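Local coordinates for geranylgeranyl pyrophosphate synthase (Corynebacterium glutamicum, PDB 3LK5), which probably condenses allylic diphosphates with isopentenyl diphosphate in isoprenoid biosynthesis, a magnesium-dependent prenyl transfer, at residues Ser166-Ser169 with Ala170-Ala174; Ile249-Ala252 with Phe253-Asp257; Asp355-Arg358 with Ala359-Ala363. One frame throughout, in Å; residues are numbered along the deposited sequence.

Contact 1: Ser166-Ser169 with Ala170-Ala174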
ATOM      1  N   SER A 166       5.087   7.979  15.457  1.00 22.74           N
ATOM      2  CA  SER A 166       6.100   9.047  15.513  1.00 24.31           C
ATOM      3  C   SER A 166       6.231   9.635  16.914  1.00 26.19           C
ATOM      4  O   SER A 166       7.281  10.206  17.246  1.00 28.05           O
ATOM      5  CB  SER A 166       5.715  10.179  14.557  1.00 22.52           C
ATOM      6  OG  SER A 166       4.424  10.689  14.883  1.00 23.43           O
ATOM      7  N   GLY A 167       5.158   9.536  17.699  1.00 25.45           N
ATOM      8  CA  GLY A 167       5.104  10.201  19.002  1.00 25.58           C
ATOM      9  C   GLY A 167       4.447  11.568  18.923  1.00 25.29           C
ATOM     10  O   GLY A 167       4.392  12.257  19.933  1.00 25.44           O
ATOM     11  N   LEU A 168       3.957  11.985  17.737  1.00 23.48           N
ATOM     12  CA  LEU A 168       3.042  13.150  17.657  1.00 24.01           C
ATOM     13  C   LEU A 168       1.868  12.915  18.615  1.00 25.45           C
ATOM     14  O   LEU A 168       1.396  11.774  18.753  1.00 25.63           O
ATOM     15  CB  LEU A 168       2.490  13.328  16.228  1.00 23.35           C
ATOM     16  CG  LEU A 168       3.485  13.882  15.181  1.00 25.21           C
ATOM     17  CD1 LEU A 168       2.799  13.996  13.822  1.00 23.40           C
ATOM     18  CD2 LEU A 168       4.010  15.264  15.628  1.00 23.08           C
ATOM     19  N   SER A 169       1.415  13.979  19.261  1.00 24.62           N
ATOM     20  CA  SER A 169       0.259  13.939  20.147  1.00 26.61           C
ATOM     21  C   SER A 169      -0.991  13.510  19.367  1.00 27.05           C
ATOM     22  O   SER A 169      -1.048  13.652  18.136  1.00 25.59           O
ATOM     23  CB  SER A 169       0.027  15.321  20.760  1.00 27.07           C
ATOM     24  OG  SER A 169      -0.407  16.260  19.774  1.00 25.63           O
ATOM     25  N   ALA A 170      -1.987  12.993  20.089  1.00 27.49           N
ATOM     26  CA  ALA A 170      -3.297  12.691  19.482  1.00 28.21           C
ATOM     27  C   ALA A 170      -3.839  13.874  18.711  1.00 27.68           C
ATOM     28  O   ALA A 170      -4.426  13.702  17.643  1.00 27.97           O
ATOM     29  CB  ALA A 170      -4.280  12.314  20.548  1.00 29.67           C
ATOM     30  N   GLU A 171      -3.714  15.087  19.286  1.00 26.35           N
ATOM     31  CA  GLU A 171      -4.242  16.290  18.643  1.00 26.97           C
ATOM     32  C   GLU A 171      -3.525  16.573  17.316  1.00 25.04           C
ATOM     33  O   GLU A 171      -4.175  16.870  16.288  1.00 24.38           O
ATOM     34  CB  GLU A 171      -4.121  17.500  19.588  1.00 29.23           C
ATOM     35  CG  GLU A 171      -4.988  17.381  20.856  1.00 41.38           C
ATOM     36  CD  GLU A 171      -4.490  16.368  21.948  1.00 33.70           C
ATOM     37  OE1 GLU A 171      -3.372  15.764  21.897  1.00 40.89           O
ATOM     38  OE2 GLU A 171      -5.266  16.190  22.918  1.00 42.59           O
ATOM     39  N   ALA A 172      -2.198  16.479  17.340  1.00 23.98           N
ATOM     40  CA  ALA A 172      -1.395  16.679  16.125  1.00 23.68           C
ATOM     41  C   ALA A 172      -1.740  15.621  15.070  1.00 23.79           C
ATOM     42  O   ALA A 172      -1.926  15.957  13.894  1.00 24.42           O
ATOM     43  CB  ALA A 172       0.128  16.633  16.456  1.00 23.40           C
ATOM     44  N   LEU A 173      -1.853  14.358  15.480  1.00 23.38           N
ATOM     45  CA  LEU A 173      -2.274  13.305  14.526  1.00 25.26           C
ATOM     46  C   LEU A 173      -3.602  13.603  13.883  1.00 25.47           C
ATOM     47  O   LEU A 173      -3.740  13.490  12.665  1.00 25.94           O
ATOM     48  CB  LEU A 173      -2.287  11.887  15.171  1.00 25.81           C
ATOM     49  CG  LEU A 173      -0.908  11.326  15.444  1.00 34.49           C
ATOM     50  CD1 LEU A 173      -1.011  10.063  16.307  1.00 27.72           C
ATOM     51  CD2 LEU A 173      -0.155  11.058  14.101  1.00 27.40           C
ATOM     52  N   ALA A 174      -4.574  14.030  14.689  1.00 25.45           N
ATOM     53  CA  ALA A 174      -5.855  14.394  14.144  1.00 24.61           C
ATOM     54  C   ALA A 174      -5.731  15.521  13.126  1.00 25.23           C
ATOM     55  O   ALA A 174      -6.444  15.518  12.105  1.00 24.66           O
ATOM     56  CB  ALA A 174      -6.866  14.792  15.269  1.00 24.34           C
TER
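Ser169 grips the start of helix 170-199 with both its side chain and its carbonyl. Its OG takes the N-H of Ala172 at 3.0 Å, with an N-H...O angle of 163°. This is the N-cap bond. OG sits between the backbone N and the carbonyl carbon (chi1 69°), and this rotation turns it back over the first turn. Ala172 CB lies 3.4 Å from the same OG. The backbone O of Ser169 accepts from Leu173 N at 2.9 Å, a nearly straight i to i+4 bond that closes the first turn.

Glu171 is bent at chi2 (74°), and its OE1 comes within 3.6 Å of Ser169 CB. The hydroxyl has a further carboxylate partner, Glu85 in the loop before helix 87-111.

Leu168 lies one residue before the cap. Its CB meets Leu173 CG at 4.0 Å and Ala172 CB at 4.1 Å. The two leucine side chains cross obliquely, with Leu173 CD2 also near Leu168 CD1. Leu168 also packs on Ala93 of helix 87-111. Upstream, Ser166 OG accepts from Leu168 N at 3.2 Å, an ST turn in the loop that follows helix 144-164. Ala170 packs on Ala170 of the second subunit.

The serine hydroxyl is thus held by a backbone amide and a carboxylate. Between them, OG and O of Ser169 provide acceptors for two N-H groups at the helix start.

Contact 2: Ile249-Ala252 with Phe253-Asp257; sequences IGIA and FQLRD
The ring of Phe253 has the carbonyl O of Gly250 at its edge, near the ring plane. On one face lies the carboxylate carbon of Asp257. This CG stands 4.0 Å above the ring plane, offset toward the rim. Phe253 CB touches two carbonyls of the preceding turn and is 3.3 Å from Ile249 O. CG is anti to the backbone N (chi1 167°), which carries the ring away from Ile249-Ala252 while its edge stays by Gly250.

This is the middle of helix 236-263, a long helix of the all-alpha prenyl synthase fold. Four successive i to i+4 backbone bonds join the segments, from Phe253 N to Ile249 O at 2.8 Å through to Arg256 N to Ala252 O at 2.9 Å.

Ile251 and Leu255 lie side by side and point the same way. Their CG2 and CD1 atoms meet at 4.2 Å. Ile251 also packs on Leu340 and Leu255 on Ile337, both of helix 329-347. Ile249 and Ala252 face helix 355-369.

Gln254 turns toward helix 205-231. Its OE1 is hydrogen-bonded to Thr216 OG1 and its NE2 to Asp258 OD1. Its side chain is about 8 Å from that of Asp194, a magnesium ligand, close to the metal site, which is empty in this chain. Arg256 leads the other way. It forms a salt bridge with Glu334 and a hydrogen bond from NE to Thr369 O. Leu255 CG rests 3.4 Å from Ile251 O, the carbonyl that accepts from Leu255 N.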
ATOM      1  N   ILE A 249       4.112  26.052  -7.867  1.00 24.72           N
ATOM      2  CA  ILE A 249       5.469  25.548  -7.956  1.00 23.90           C
ATOM      3  C   ILE A 249       5.501  24.041  -8.316  1.00 23.36           C
ATOM      4  O   ILE A 249       6.387  23.593  -9.044  1.00 23.24           O
ATOM      5  CB  ILE A 249       6.282  25.874  -6.644  1.00 23.56           C
ATOM      6  CG1 ILE A 249       6.244  27.392  -6.334  1.00 23.28           C
ATOM      7  CG2 ILE A 249       7.744  25.341  -6.763  1.00 24.84           C
ATOM      8  CD1 ILE A 249       6.628  28.343  -7.595  1.00 24.24           C
ATOM      9  N   GLY A 250       4.550  23.255  -7.800  1.00 23.72           N
ATOM     10  CA  GLY A 250       4.547  21.813  -8.101  1.00 24.10           C
ATOM     11  C   GLY A 250       4.307  21.529  -9.581  1.00 24.91           C
ATOM     12  O   GLY A 250       4.935  20.606 -10.166  1.00 25.48           O
ATOM     13  N   ILE A 251       3.370  22.278 -10.180  1.00 25.54           N
ATOM     14  CA  ILE A 251       3.126  22.117 -11.630  1.00 26.04           C
ATOM     15  C   ILE A 251       4.396  22.556 -12.396  1.00 25.85           C
ATOM     16  O   ILE A 251       4.865  21.834 -13.281  1.00 25.87           O
ATOM     17  CB  ILE A 251       1.862  22.887 -12.122  1.00 26.97           C
ATOM     18  CG1 ILE A 251       0.579  22.219 -11.555  1.00 26.52           C
ATOM     19  CG2 ILE A 251       1.792  22.931 -13.697  1.00 26.75           C
ATOM     20  CD1 ILE A 251      -0.616  23.137 -11.608  1.00 28.34           C
ATOM     21  N   ALA A 252       4.954  23.712 -12.042  1.00 25.88           N
ATOM     22  CA  ALA A 252       6.174  24.192 -12.718  1.00 24.91           C
ATOM     23  C   ALA A 252       7.309  23.184 -12.605  1.00 26.69           C
ATOM     24  O   ALA A 252       8.082  22.979 -13.550  1.00 25.27           O
ATOM     25  CB  ALA A 252       6.592  25.566 -12.156  1.00 24.48           C
ATOM     26  N   PHE A 253       7.442  22.555 -11.420  1.00 26.79           N
ATOM     27  CA  PHE A 253       8.468  21.550 -11.225  1.00 28.50           C
ATOM     28  C   PHE A 253       8.290  20.375 -12.196  1.00 25.87           C
ATOM     29  O   PHE A 253       9.273  19.921 -12.788  1.00 26.13           O
ATOM     30  CB  PHE A 253       8.421  21.066  -9.750  1.00 33.05           C
ATOM     31  CG  PHE A 253       9.199  19.819  -9.478  1.00 44.81           C
ATOM     32  CD1 PHE A 253      10.583  19.871  -9.286  1.00 37.55           C
ATOM     33  CD2 PHE A 253       8.545  18.581  -9.375  1.00 37.47           C
ATOM     34  CE1 PHE A 253      11.325  18.704  -8.988  1.00 45.10           C
ATOM     35  CE2 PHE A 253       9.278  17.392  -9.092  1.00 45.28           C
ATOM     36  CZ  PHE A 253      10.673  17.470  -8.905  1.00 39.08           C
ATOM     37  N   GLN A 254       7.064  19.873 -12.365  1.00 25.65           N
ATOM     38  CA  GLN A 254       6.859  18.754 -13.295  1.00 26.81           C
ATOM     39  C   GLN A 254       7.170  19.196 -14.732  1.00 26.26           C
ATOM     40  O   GLN A 254       7.761  18.442 -15.506  1.00 26.54           O
ATOM     41  CB  GLN A 254       5.424  18.252 -13.285  1.00 29.24           C
ATOM     42  CG  GLN A 254       5.295  16.971 -14.159  1.00 31.40           C
ATOM     43  CD  GLN A 254       6.237  15.903 -13.701  1.00 32.63           C
ATOM     44  OE1 GLN A 254       6.258  15.583 -12.519  1.00 33.08           O
ATOM     45  NE2 GLN A 254       7.050  15.361 -14.607  1.00 31.77           N
ATOM     46  N   LEU A 255       6.729  20.401 -15.064  1.00 24.41           N
ATOM     47  CA  LEU A 255       7.051  20.939 -16.441  1.00 26.48           C
ATOM     48  C   LEU A 255       8.550  21.016 -16.683  1.00 26.45           C
ATOM     49  O   LEU A 255       9.024  20.641 -17.762  1.00 26.53           O
ATOM     50  CB  LEU A 255       6.404  22.284 -16.680  1.00 25.50           C
ATOM     51  CG  LEU A 255       4.856  22.323 -16.672  1.00 26.00           C
ATOM     52  CD1 LEU A 255       4.420  23.789 -16.822  1.00 26.59           C
ATOM     53  CD2 LEU A 255       4.249  21.447 -17.788  1.00 26.48           C
ATOM     54  N   ARG A 256       9.299  21.485 -15.681  1.00 26.50           N
ATOM     55  CA  ARG A 256      10.773  21.513 -15.788  1.00 27.04           C
ATOM     56  C   ARG A 256      11.314  20.097 -15.957  1.00 27.24           C
ATOM     57  O   ARG A 256      12.234  19.860 -16.762  1.00 26.28           O
ATOM     58  CB  ARG A 256      11.432  22.178 -14.557  1.00 27.60           C
ATOM     59  CG  ARG A 256      12.990  22.148 -14.566  1.00 36.86           C
ATOM     60  CD  ARG A 256      13.590  22.816 -15.861  1.00 32.34           C
ATOM     61  NE  ARG A 256      13.254  24.237 -15.871  1.00 36.99           N
ATOM     62  CZ  ARG A 256      13.181  25.018 -16.954  1.00 35.99           C
ATOM     63  NH1 ARG A 256      13.413  24.519 -18.169  1.00 35.55           N
ATOM     64  NH2 ARG A 256      12.855  26.304 -16.801  1.00 36.05           N
ATOM     65  N   ASP A 257      10.775  19.169 -15.167  1.00 28.48           N
ATOM     66  CA  ASP A 257      11.196  17.772 -15.243  1.00 31.23           C
ATOM     67  C   ASP A 257      10.905  17.151 -16.641  1.00 28.99           C
ATOM     68  O   ASP A 257      11.721  16.370 -17.161  1.00 27.94           O
ATOM     69  CB  ASP A 257      10.524  16.953 -14.112  1.00 36.39           C
ATOM     70  CG  ASP A 257      11.330  16.980 -12.800  1.00 52.85           C
ATOM     71  OD1 ASP A 257      12.342  17.722 -12.688  1.00 41.20           O
ATOM     72  OD2 ASP A 257      10.950  16.251 -11.851  1.00 41.71           O
TER

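Contact 3: Asp355-Arg358 with Ala359-Ala363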
ATOM      1  N   ASP A 355      11.081  35.380   8.171  1.00 38.34           N
ATOM      2  CA  ASP A 355      11.924  35.805   7.023  1.00 38.88           C
ATOM      3  C   ASP A 355      12.755  34.692   6.421  1.00 36.11           C
ATOM      4  O   ASP A 355      12.832  34.553   5.196  1.00 35.94           O
ATOM      5  CB  ASP A 355      12.920  36.915   7.439  1.00 41.86           C
ATOM      6  CG  ASP A 355      12.274  38.267   7.563  1.00 60.04           C
ATOM      7  OD1 ASP A 355      11.096  38.381   7.173  1.00 44.07           O
ATOM      8  OD2 ASP A 355      12.946  39.219   8.054  1.00 44.65           O
ATOM      9  N   GLU A 356      13.423  33.934   7.288  1.00 34.43           N
ATOM     10  CA  GLU A 356      14.344  32.891   6.861  1.00 33.85           C
ATOM     11  C   GLU A 356      13.614  31.730   6.165  1.00 32.77           C
ATOM     12  O   GLU A 356      14.145  31.124   5.215  1.00 32.08           O
ATOM     13  CB  GLU A 356      15.202  32.424   8.054  1.00 35.57           C
ATOM     14  CG  GLU A 356      15.409  30.902   8.210  1.00 69.49           C
ATOM     15  CD  GLU A 356      16.382  30.313   7.190  1.00 38.91           C
ATOM     16  OE1 GLU A 356      17.126  31.089   6.539  1.00 69.80           O
ATOM     17  OE2 GLU A 356      16.404  29.078   7.038  1.00 69.72           O
ATOM     18  N   VAL A 357      12.421  31.403   6.657  1.00 31.35           N
ATOM     19  CA  VAL A 357      11.606  30.359   6.040  1.00 30.48           C
ATOM     20  C   VAL A 357      11.111  30.795   4.647  1.00 29.65           C
ATOM     21  O   VAL A 357      11.204  30.030   3.674  1.00 28.89           O
ATOM     22  CB  VAL A 357      10.428  29.962   6.945  1.00 31.46           C
ATOM     23  CG1 VAL A 357       9.638  28.812   6.312  1.00 32.62           C
ATOM     24  CG2 VAL A 357      10.959  29.534   8.350  1.00 32.95           C
ATOM     25  N   ARG A 358      10.639  32.050   4.539  1.00 29.58           N
ATOM     26  CA  ARG A 358      10.221  32.589   3.250  1.00 31.31           C
ATOM     27  C   ARG A 358      11.360  32.524   2.243  1.00 30.93           C
ATOM     28  O   ARG A 358      11.167  32.106   1.092  1.00 31.61           O
ATOM     29  CB  ARG A 358       9.718  34.036   3.390  1.00 32.94           C
ATOM     30  CG  ARG A 358       9.262  34.630   2.068  1.00 41.00           C
ATOM     31  CD  ARG A 358       8.705  36.040   2.223  1.00 35.80           C
ATOM     32  NE  ARG A 358       7.327  36.053   2.723  1.00 43.53           N
ATOM     33  CZ  ARG A 358       6.993  36.563   3.909  1.00 37.79           C
ATOM     34  NH1 ARG A 358       7.950  37.068   4.684  1.00 45.14           N
ATOM     35  NH2 ARG A 358       5.729  36.571   4.331  1.00 44.17           N
ATOM     36  N   ALA A 359      12.540  32.973   2.682  1.00 31.86           N
ATOM     37  CA  ALA A 359      13.737  32.988   1.855  1.00 31.54           C
ATOM     38  C   ALA A 359      14.048  31.612   1.319  1.00 30.50           C
ATOM     39  O   ALA A 359      14.358  31.418   0.138  1.00 30.59           O
ATOM     40  CB  ALA A 359      14.956  33.553   2.663  1.00 31.47           C
ATOM     41  N   GLN A 360      13.982  30.634   2.194  1.00 29.57           N
ATOM     42  CA  GLN A 360      14.260  29.283   1.761  1.00 30.35           C
ATOM     43  C   GLN A 360      13.146  28.679   0.887  1.00 28.81           C
ATOM     44  O   GLN A 360      13.437  27.884  -0.017  1.00 28.75           O
ATOM     45  CB  GLN A 360      14.557  28.401   2.976  1.00 33.39           C
ATOM     46  CG  GLN A 360      15.861  28.760   3.702  1.00 55.66           C
ATOM     47  CD  GLN A 360      17.015  29.082   2.746  1.00 35.87           C
ATOM     48  OE1 GLN A 360      17.450  28.234   1.956  1.00 55.98           O
ATOM     49  NE2 GLN A 360      17.496  30.316   2.802  1.00 55.87           N
ATOM     50  N   LEU A 361      11.883  29.022   1.148  1.00 27.44           N
ATOM     51  CA  LEU A 361      10.799  28.572   0.225  1.00 26.73           C
ATOM     52  C   LEU A 361      10.978  29.192  -1.171  1.00 25.94           C
ATOM     53  O   LEU A 361      10.771  28.549  -2.183  1.00 26.25           O
ATOM     54  CB  LEU A 361       9.394  28.910   0.780  1.00 26.94           C
ATOM     55  CG  LEU A 361       9.020  27.946   1.930  1.00 27.65           C
ATOM     56  CD1 LEU A 361       7.864  28.490   2.717  1.00 29.09           C
ATOM     57  CD2 LEU A 361       8.671  26.505   1.388  1.00 27.58           C
ATOM     58  N   ARG A 362      11.422  30.434  -1.222  1.00 27.70           N
ATOM     59  CA  ARG A 362      11.732  31.046  -2.534  1.00 28.67           C
ATOM     60  C   ARG A 362      12.872  30.324  -3.228  1.00 28.47           C
ATOM     61  O   ARG A 362      12.789  29.991  -4.417  1.00 27.61           O
ATOM     62  CB  ARG A 362      12.057  32.542  -2.374  1.00 31.03           C
ATOM     63  CG  ARG A 362      10.868  33.380  -1.880  1.00 38.68           C
ATOM     64  CD  ARG A 362      11.267  34.878  -1.713  1.00 36.34           C
ATOM     65  NE  ARG A 362      11.839  35.402  -2.966  1.00 40.92           N
ATOM     66  CZ  ARG A 362      11.119  35.914  -3.968  1.00 38.84           C
ATOM     67  NH1 ARG A 362       9.790  36.000  -3.868  1.00 41.51           N
ATOM     68  NH2 ARG A 362      11.728  36.352  -5.073  1.00 41.95           N
ATOM     69  N   ALA A 363      13.946  30.079  -2.485  1.00 30.82           N
ATOM     70  CA  ALA A 363      15.100  29.369  -3.037  1.00 32.19           C
ATOM     71  C   ALA A 363      14.763  27.957  -3.505  1.00 31.41           C
ATOM     72  O   ALA A 363      15.234  27.521  -4.572  1.00 31.20           O
ATOM     73  CB  ALA A 363      16.265  29.340  -2.016  1.00 32.65           C
TER
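Glu356 and Gln360 meet as polar side chains, but through carbon. OE2 of Glu356 comes 3.4 Å from CG of Gln360. The two chains pass at a slant, with carboxylate and amide planes only 13° apart. OE1 is 3.8 Å from Gln360 NE2. Both chains bend at chi2. The OE2 oxygen accepts a hydrogen bond from Leu16 N, in the N-terminal part of the chain, and lies close to the like-charged Asp15. That closeness may raise the proton affinity of one of the acids, and the amide of Leu16 would offset it.

The apolar pair is Val357 with Leu361. They lie alongside one another and point the same way, and CG1 of Val357 meets CD1 of Leu361 at 4.0 Å. The valine branch that makes this contact is the one anti to its own backbone N (chi1 -177°). Both residues press on helix 65-78, Val357 on Leu75 and Ala76, Leu361 on Tyr69 and Ala72.

These residues form the first turns of helix 355-369, the last helix of this all-alpha fold. Its backbone bonds run i to i+4. Ala359 N reaches Asp355 O at 3.0 Å, and Leu361 N reaches Val357 O at 2.8 Å.

The arginines differ. Arg358 leaves the helix extended as far as CD and bends at chi3 (-79°). Its NH2 hydrogen-bonds to Leu348 O, and NE makes a long, weak ion pair with Asp349. Arg362 keeps its aliphatic part by the backbone, with CG 3.2 Å from Arg358 O.

All three contacts are local, but they sit at different depths. Contact 2 lies nearest the centre of the chain, and none of its touching residues is exposed. Contacts 1 and 3 are farther out, each with two exposed residues, and contact 1 also reaches the second subunit. Contact 1 relies on a serine cap at a helix start. Contact 2 is mid-helix; its Gln254 lies near the metal site, while Arg256 is salt-bridged to helix 329-347. Contact 3 ties its polar ends mainly to loops. Contacts 2 and 3 come within about 6 Å at their nearest atoms without touching, and helix 355-369 carries contact 3 and packs against contact 2.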